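Local coordinates for exopolysaccharide biosynthesis protein (Pantoea stewartii subsp. stewartii DC283, PDB 6TGF) that modifies the glycan of the bacterial biofilm, probably by hydrolysing exopolysaccharide, using a trimeric, bacteriophage tailspike-like parallel beta-helix, at residues B[255-259]-B[270-274]; B[474-478]-B[498-502]; B[676-680]-B[690-694]. All coordinates share one frame; numbering follows the deposited sequence.

The three contacts follow one another along an elongated chain, each closing before the next begins, and none touches another. Contact 1 joins helix 252-265 to strand 271-272, where the run of parallel beta-helix strands starts. About 41 Å on, centre to centre, contact 2 lies between the loop before strand 479-488 and the one after strand 493-494, among the late turns of the same beta-helix. Contact 3 is about 50 Å further, centre to centre, in the C-terminal part, where strands 680-683 and 688-691 pair; its centre is about 86 Å from that of contact 1. The first two stay within one chain, whereas both other subunits reach contact 3.

Contact 1: B[255-259]-B[270-274]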
loop_
_atom_site.group_PDB
_atom_site.type_symbol
_atom_site.label_atom_id
_atom_site.label_comp_id
_atom_site.label_asym_id
_atom_site.label_seq_id
_atom_site.Cartn_x
_atom_site.Cartn_y
_atom_site.Cartn_z
ATOM N N ILE B 255 -17.622 -18.530 -21.676
ATOM C CA ILE B 255 -17.236 -18.320 -20.248
ATOM C C ILE B 255 -17.445 -19.630 -19.477
ATOM O O ILE B 255 -16.545 -20.001 -18.700
ATOM C CB ILE B 255 -18.020 -17.142 -19.632
ATOM C CG1 ILE B 255 -17.575 -15.806 -20.235
ATOM C CG2 ILE B 255 -17.897 -17.138 -18.114
ATOM C CD1 ILE B 255 -18.519 -14.657 -19.963
ATOM N N LYS B 256 -18.586 -20.296 -19.689
ATOM C CA LYS B 256 -18.928 -21.601 -19.061
ATOM C C LYS B 256 -17.951 -22.683 -19.543
ATOM O O LYS B 256 -17.516 -23.495 -18.704
ATOM C CB LYS B 256 -20.375 -21.989 -19.376
ATOM C CG LYS B 256 -21.434 -21.134 -18.691
ATOM C CD LYS B 256 -22.810 -21.761 -18.702
ATOM C CE LYS B 256 -23.918 -20.791 -18.348
ATOM N NZ LYS B 256 -24.746 -20.444 -19.528
ATOM N N ALA B 257 -17.624 -22.690 -20.840
ATOM C CA ALA B 257 -16.715 -23.667 -21.485
ATOM C C ALA B 257 -15.298 -23.514 -20.920
ATOM O O ALA B 257 -14.718 -24.536 -20.489
ATOM C CB ALA B 257 -16.731 -23.483 -22.983
ATOM N N MET B 258 -14.764 -22.286 -20.926
ATOM C CA MET B 258 -13.390 -21.969 -20.452
ATOM C C MET B 258 -13.293 -22.260 -18.952
ATOM O O MET B 258 -12.228 -22.744 -18.517
ATOM C CB MET B 258 -13.018 -20.505 -20.711
ATOM C CG MET B 258 -11.555 -20.209 -20.431
ATOM S SD MET B 258 -11.044 -18.558 -20.957
ATOM C CE MET B 258 -9.264 -18.717 -20.843
ATOM N N TYR B 259 -14.357 -21.977 -18.195
ATOM C CA TYR B 259 -14.425 -22.243 -16.735
ATOM C C TYR B 259 -14.303 -23.748 -16.486
ATOM O O TYR B 259 -13.393 -24.163 -15.747
ATOM C CB TYR B 259 -15.722 -21.728 -16.106
ATOM C CG TYR B 259 -15.760 -21.932 -14.612
ATOM C CD1 TYR B 259 -14.800 -21.345 -13.808
ATOM C CD2 TYR B 259 -16.711 -22.736 -14.004
ATOM C CE1 TYR B 259 -14.792 -21.529 -12.437
ATOM C CE2 TYR B 259 -16.722 -22.927 -12.630
ATOM C CZ TYR B 259 -15.759 -22.319 -11.844
ATOM O OH TYR B 259 -15.737 -22.478 -10.490
ATOM N N CYS B 270 -8.268 -19.800 -15.250
ATOM C CA CYS B 270 -9.747 -19.863 -15.115
ATOM C C CYS B 270 -10.381 -19.132 -16.311
ATOM O O CYS B 270 -10.244 -19.657 -17.434
ATOM C CB CYS B 270 -10.156 -19.316 -13.751
ATOM S SG CYS B 270 -11.844 -19.748 -13.259
ATOM N N VAL B 271 -11.007 -17.966 -16.106
ATOM C CA VAL B 271 -11.730 -17.198 -17.167
ATOM C C VAL B 271 -10.941 -15.922 -17.487
ATOM O O VAL B 271 -10.866 -15.037 -16.613
ATOM C CB VAL B 271 -13.177 -16.873 -16.745
ATOM C CG1 VAL B 271 -13.963 -16.229 -17.878
ATOM C CG2 VAL B 271 -13.907 -18.106 -16.230
ATOM N N GLN B 272 -10.391 -15.836 -18.703
ATOM C CA GLN B 272 -9.598 -14.678 -19.196
ATOM C C GLN B 272 -10.309 -14.060 -20.404
ATOM O O GLN B 272 -10.367 -14.724 -21.458
ATOM C CB GLN B 272 -8.181 -15.122 -19.564
ATOM C CG GLN B 272 -7.279 -13.984 -20.026
ATOM C CD GLN B 272 -7.023 -12.980 -18.928
ATOM O OE1 GLN B 272 -6.663 -13.338 -17.809
ATOM N NE2 GLN B 272 -7.203 -11.708 -19.245
ATOM N N PHE B 273 -10.830 -12.838 -20.247
ATOM C CA PHE B 273 -11.371 -11.996 -21.345
ATOM C C PHE B 273 -10.217 -11.346 -22.102
ATOM O O PHE B 273 -9.244 -10.911 -21.491
ATOM C CB PHE B 273 -12.265 -10.875 -20.811
ATOM C CG PHE B 273 -13.639 -11.289 -20.348
ATOM C CD1 PHE B 273 -13.856 -11.681 -19.037
ATOM C CD2 PHE B 273 -14.721 -11.242 -21.213
ATOM C CE1 PHE B 273 -15.125 -12.040 -18.606
ATOM C CE2 PHE B 273 -15.989 -11.605 -20.782
ATOM C CZ PHE B 273 -16.187 -12.002 -19.479
ATOM N N PRO B 274 -10.289 -11.247 -23.447
ATOM C CA PRO B 274 -9.434 -10.323 -24.187
ATOM C C PRO B 274 -10.042 -8.916 -24.084
ATOM O O PRO B 274 -11.120 -8.791 -23.525
ATOM C CB PRO B 274 -9.435 -10.884 -25.616
ATOM C CG PRO B 274 -10.739 -11.656 -25.735
ATOM C CD PRO B 274 -11.179 -12.015 -24.328
#
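Met258 lies along the start of strand 271-272, and its thioether does most of the reaching. CG stands anti to the backbone N (chi1 -171°) and the chain stays extended beyond it, which carries the sulfur from the helix across to the strand backbone. There Gln272 N points its hydrogen almost straight at Met258 SD, a weak bond of 3.6 Å, while Met258 CG packs against Cys270 O and the methyl CE settles beside Gln272 CB. One helical turn back, Ile255 divides its branches between two partners. Its CG2, anti to the backbone N, meets Val271 CG1 at 4.0 Å, the two side chains crossing at about a right angle. The longer branch ends with CD1 3.6 Å from Phe273 CZ, approaching that ring obliquely; Phe273 itself also meets Phe278 edge-to-face. Tyr259 presents its CD1-CE1 edge to Cys270. Cys270 SG sits 4.6 Å from the ring centroid and 85° off the ring normal, so this is an in-plane sulfur-aromatic contact and Cys270 uses no pi face. Val271 CG2 fills in at Tyr259 CB, 4.1 Å away. The polar end of Gln272 looks elsewhere: OE1 accepts from Arg294 NH2, and NE2 donates to Phe273 O at 3.1 Å. Every touching residue is buried, and backbone hydrogen bonds from Val271 and Phe273 to strand 290-296 tie this strand to the next coil. A helix laid by its apolar side chains against the first strand of the run is consistent with an N-terminal helical cap over the hydrophobic core, as in other parallel beta-helix proteins.

Contact 2: B[474-478]-B[498-502]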
loop_
_atom_site.group_PDB
_atom_site.type_symbol
_atom_site.label_atom_id
_atom_site.label_comp_id
_atom_site.label_asym_id
_atom_site.label_seq_id
_atom_site.Cartn_x
_atom_site.Cartn_y
_atom_site.Cartn_z
ATOM N N ILE B 474 -23.281 5.068 8.253
ATOM C CA ILE B 474 -23.779 4.436 9.511
ATOM C C ILE B 474 -22.644 3.593 10.104
ATOM O O ILE B 474 -22.247 2.603 9.462
ATOM C CB ILE B 474 -25.053 3.603 9.256
ATOM C CG1 ILE B 474 -26.170 4.431 8.610
ATOM C CG2 ILE B 474 -25.521 2.928 10.538
ATOM C CD1 ILE B 474 -26.695 5.561 9.469
ATOM N N ALA B 475 -22.138 3.989 11.276
ATOM C CA ALA B 475 -21.027 3.324 11.998
ATOM C C ALA B 475 -21.419 3.106 13.466
ATOM O O ALA B 475 -20.570 3.347 14.347
ATOM C CB ALA B 475 -19.773 4.155 11.869
ATOM N N TRP B 476 -22.654 2.648 13.709
ATOM C CA TRP B 476 -23.217 2.419 15.069
ATOM C C TRP B 476 -22.404 1.333 15.783
ATOM O O TRP B 476 -22.202 0.261 15.180
ATOM C CB TRP B 476 -24.702 2.038 15.003
ATOM C CG TRP B 476 -25.598 3.073 14.396
ATOM C CD1 TRP B 476 -25.396 4.422 14.350
ATOM C CD2 TRP B 476 -26.873 2.840 13.771
ATOM N NE1 TRP B 476 -26.445 5.039 13.722
ATOM C CE2 TRP B 476 -27.368 4.096 13.360
ATOM C CE3 TRP B 476 -27.639 1.697 13.513
ATOM C CZ2 TRP B 476 -28.592 4.235 12.705
ATOM C CZ3 TRP B 476 -28.848 1.835 12.867
ATOM C CH2 TRP B 476 -29.316 3.089 12.468
ATOM N N HIS B 477 -21.945 1.614 17.009
ATOM C CA HIS B 477 -21.153 0.694 17.873
ATOM C C HIS B 477 -19.851 0.278 17.176
ATOM O O HIS B 477 -19.257 -0.728 17.607
ATOM C CB HIS B 477 -21.979 -0.548 18.250
ATOM C CG HIS B 477 -23.263 -0.247 18.946
ATOM N ND1 HIS B 477 -23.310 0.223 20.244
ATOM C CD2 HIS B 477 -24.545 -0.364 18.538
ATOM C CE1 HIS B 477 -24.566 0.395 20.600
ATOM N NE2 HIS B 477 -25.344 0.041 19.572
ATOM N N SER B 478 -19.416 1.015 16.147
ATOM C CA SER B 478 -18.251 0.653 15.299
ATOM C C SER B 478 -16.963 1.184 15.939
ATOM O O SER B 478 -16.927 2.374 16.299
ATOM C CB SER B 478 -18.418 1.152 13.889
ATOM O OG SER B 478 -17.587 0.423 13.000
ATOM N N GLN B 498 -26.807 3.684 18.402
ATOM C CA GLN B 498 -28.159 3.282 17.927
ATOM C C GLN B 498 -28.128 1.808 17.507
ATOM O O GLN B 498 -27.034 1.309 17.175
ATOM C CB GLN B 498 -28.612 4.150 16.753
ATOM C CG GLN B 498 -28.921 5.590 17.136
ATOM C CD GLN B 498 -29.867 6.256 16.168
ATOM O OE1 GLN B 498 -30.107 5.770 15.065
ATOM N NE2 GLN B 498 -30.418 7.385 16.581
ATOM N N GLY B 499 -29.290 1.148 17.528
ATOM C CA GLY B 499 -29.473 -0.241 17.063
ATOM C C GLY B 499 -28.795 -1.251 17.974
ATOM O O GLY B 499 -28.347 -0.858 19.069
ATOM N N ASP B 500 -28.714 -2.508 17.527
ATOM C CA ASP B 500 -28.166 -3.653 18.302
ATOM C C ASP B 500 -26.636 -3.578 18.329
ATOM O O ASP B 500 -26.029 -3.491 17.242
ATOM C CB ASP B 500 -28.611 -4.994 17.712
ATOM C CG ASP B 500 -30.102 -5.259 17.820
ATOM O OD1 ASP B 500 -30.808 -4.436 18.441
ATOM O OD2 ASP B 500 -30.547 -6.291 17.279
ATOM N N ARG B 501 -26.049 -3.617 19.528
ATOM C CA ARG B 501 -24.584 -3.737 19.749
ATOM C C ARG B 501 -24.204 -5.217 19.642
ATOM O O ARG B 501 -24.730 -6.017 20.439
ATOM C CB ARG B 501 -24.199 -3.170 21.118
ATOM C CG ARG B 501 -22.699 -3.006 21.329
ATOM C CD ARG B 501 -22.376 -2.610 22.757
ATOM N NE ARG B 501 -22.826 -3.626 23.701
ATOM C CZ ARG B 501 -23.461 -3.394 24.850
ATOM N NH1 ARG B 501 -23.756 -2.161 25.229
ATOM N NH2 ARG B 501 -23.812 -4.410 25.617
ATOM N N TRP B 502 -23.328 -5.561 18.695
ATOM C CA TRP B 502 -22.907 -6.959 18.410
ATOM C C TRP B 502 -22.003 -7.469 19.538
ATOM O O TRP B 502 -22.331 -8.521 20.120
ATOM C CB TRP B 502 -22.220 -7.058 17.043
ATOM C CG TRP B 502 -21.650 -8.415 16.770
ATOM C CD1 TRP B 502 -22.285 -9.612 16.923
ATOM C CD2 TRP B 502 -20.325 -8.720 16.303
ATOM N NE1 TRP B 502 -21.449 -10.640 16.586
ATOM C CE2 TRP B 502 -20.241 -10.125 16.200
ATOM C CE3 TRP B 502 -19.207 -7.950 15.959
ATOM C CZ2 TRP B 502 -19.081 -10.770 15.770
ATOM C CZ3 TRP B 502 -18.063 -8.588 15.533
ATOM C CH2 TRP B 502 -18.002 -9.980 15.444
#
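His477 and Arg501 make the closely fitted half of this contact. The aliphatic stem of Arg501 crosses the imidazole at about a right angle, with CB 3.5 Å from the centroid of the His477 ring and only 6° off its normal, a CH-pi contact over one face. The ring edge does different work: His477 NE2 donates to Gly499 O at 3.2 Å, with the carbonyl oxygen near the ring plane but the nitrogen standing well above the carbonyl plane. Buried His477 sits at the third position of a type II turn from Ala475 to Ser478, closed by Ser478 N to Ala475 O, and its CG anti to the carbonyl carbon (chi1 -57°) sets the ring against the other loop.

Trp476 forms the more open half. Gln498 CB rests over one face of the indole, 3.6 Å from the centroid of the five-membered ring, and Ile474 CG2 covers the opposite face; Trp476 NE1 also makes a weak bond to Asp494 OD2. Gln498, Asp500 and Arg501 are exposed to solvent, and the arginine turns its NE to Leu503 O. Asn495 ND2 bonds Ala475 O and Ser478 O, but between the two segments much of the contact is C-H on aromatic faces, with the bond from His477 NE2 to Gly499 O helping to set the turn of the histidine ring.

Contact 3: B[676-680]-B[690-694]; sequences APQRF and GANEQ
Arg679 NH2 is gripped twice, by Glu693 OE2 at 2.9 Å and by Thr573 O of the second subunit. The bond to the carboxylate is nearly straight (170°), lies in the guanidinium plane and meets OE2 on its syn side. Arg679 NE adds a 3.2 Å bond to Glu693 OE1 from above the carboxylate plane, completing a side-on salt bridge whose two planes stand 44° apart. OE1 also takes a weak bond from Leu578 N of the second subunit. Glu693 reaches the arginine by bending at chi2, and Pro677 CG lies over one guanidinium face, toward its rim.

Further along, strands 680-683 and 688-691 begin an antiparallel three-stranded sheet with 697-704. Phe680 and Ala691 are a hydrogen-bonded pair, although both bonds are weak: Phe680 N to Ala691 O at 3.4 Å and Ala691 N to Phe680 O at 3.3 Å. The Phe680 ring folds back over the partner strand, one face taking Gly690 CA 3.7 Å from its centroid, while CE2 touches Ala691 CB at 3.5 Å. Gln678 O accepts from Asn684 ND2 of the third subunit, whose Leu682 packs on Phe680.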
loop_
_atom_site.group_PDB
_atom_site.type_symbol
_atom_site.label_atom_id
_atom_site.label_comp_id
_atom_site.label_asym_id
_atom_site.label_seq_id
_atom_site.Cartn_x
_atom_site.Cartn_y
_atom_site.Cartn_z
ATOM N N ALA B 676 -5.469 41.616 36.016
ATOM C CA ALA B 676 -6.246 40.456 36.514
ATOM C C ALA B 676 -6.181 40.427 38.040
ATOM O O ALA B 676 -5.092 40.386 38.609
ATOM C CB ALA B 676 -5.711 39.180 35.913
ATOM N N PRO B 677 -7.335 40.461 38.750
ATOM C CA PRO B 677 -7.345 40.406 40.213
ATOM C C PRO B 677 -6.733 39.110 40.764
ATOM O O PRO B 677 -7.054 38.050 40.257
ATOM C CB PRO B 677 -8.835 40.470 40.594
ATOM C CG PRO B 677 -9.527 41.027 39.367
ATOM C CD PRO B 677 -8.691 40.568 38.191
ATOM N N GLN B 678 -5.879 39.232 41.785
ATOM C CA GLN B 678 -5.234 38.092 42.492
ATOM C C GLN B 678 -6.235 37.509 43.494
ATOM O O GLN B 678 -6.491 38.169 44.517
ATOM C CB GLN B 678 -3.959 38.549 43.203
ATOM C CG GLN B 678 -2.935 39.178 42.273
ATOM C CD GLN B 678 -1.754 39.759 43.008
ATOM O OE1 GLN B 678 -1.295 40.859 42.706
ATOM N NE2 GLN B 678 -1.250 39.022 43.984
ATOM N N ARG B 679 -6.791 36.330 43.196
ATOM C CA ARG B 679 -7.817 35.654 44.034
ATOM C C ARG B 679 -7.656 34.134 43.938
ATOM O O ARG B 679 -7.218 33.655 42.875
ATOM C CB ARG B 679 -9.234 36.009 43.568
ATOM C CG ARG B 679 -9.546 37.496 43.515
ATOM C CD ARG B 679 -10.816 37.747 42.727
ATOM N NE ARG B 679 -11.148 39.161 42.633
ATOM C CZ ARG B 679 -12.160 39.655 41.926
ATOM N NH1 ARG B 679 -12.954 38.847 41.240
ATOM N NH2 ARG B 679 -12.380 40.958 41.907
ATOM N N PHE B 680 -8.017 33.421 45.008
ATOM C CA PHE B 680 -8.349 31.972 44.988
ATOM C C PHE B 680 -9.616 31.757 45.824
ATOM O O PHE B 680 -10.089 32.710 46.473
ATOM C CB PHE B 680 -7.150 31.122 45.425
ATOM C CG PHE B 680 -6.969 30.922 46.908
ATOM C CD1 PHE B 680 -7.582 29.864 47.565
ATOM C CD2 PHE B 680 -6.145 31.764 47.638
ATOM C CE1 PHE B 680 -7.395 29.671 48.927
ATOM C CE2 PHE B 680 -5.961 31.569 48.999
ATOM C CZ PHE B 680 -6.586 30.524 49.640
ATOM N N GLY B 690 -10.301 31.380 50.983
ATOM C CA GLY B 690 -9.900 32.123 49.772
ATOM C C GLY B 690 -8.938 33.253 50.097
ATOM O O GLY B 690 -8.454 33.305 51.242
ATOM N N ALA B 691 -8.667 34.122 49.121
ATOM C CA ALA B 691 -7.870 35.363 49.266
ATOM C C ALA B 691 -8.342 36.378 48.219
ATOM O O ALA B 691 -8.758 35.941 47.131
ATOM C CB ALA B 691 -6.401 35.052 49.124
ATOM N N ASN B 692 -8.301 37.676 48.540
ATOM C CA ASN B 692 -8.761 38.766 47.635
ATOM C C ASN B 692 -7.556 39.608 47.196
ATOM O O ASN B 692 -6.456 39.413 47.753
ATOM C CB ASN B 692 -9.882 39.598 48.269
ATOM C CG ASN B 692 -9.420 40.556 49.347
ATOM O OD1 ASN B 692 -8.238 40.618 49.678
ATOM N ND2 ASN B 692 -10.351 41.313 49.903
ATOM N N GLU B 693 -7.774 40.509 46.232
ATOM C CA GLU B 693 -6.719 41.334 45.578
ATOM C C GLU B 693 -6.228 42.432 46.531
ATOM O O GLU B 693 -5.147 42.991 46.266
ATOM C CB GLU B 693 -7.227 41.944 44.268
ATOM C CG GLU B 693 -8.437 42.853 44.419
ATOM C CD GLU B 693 -9.771 42.190 44.123
ATOM O OE1 GLU B 693 -10.121 41.229 44.834
ATOM O OE2 GLU B 693 -10.450 42.630 43.176
ATOM N N GLN B 694 -6.995 42.739 47.583
ATOM C CA GLN B 694 -6.594 43.689 48.657
ATOM C C GLN B 694 -5.543 43.026 49.557
ATOM O O GLN B 694 -4.842 43.762 50.276
ATOM C CB GLN B 694 -7.820 44.149 49.449
ATOM C CG GLN B 694 -8.662 45.174 48.701
ATOM C CD GLN B 694 -10.037 45.354 49.297
ATOM O OE1 GLN B 694 -10.661 44.406 49.773
ATOM N NE2 GLN B 694 -10.529 46.582 49.265
#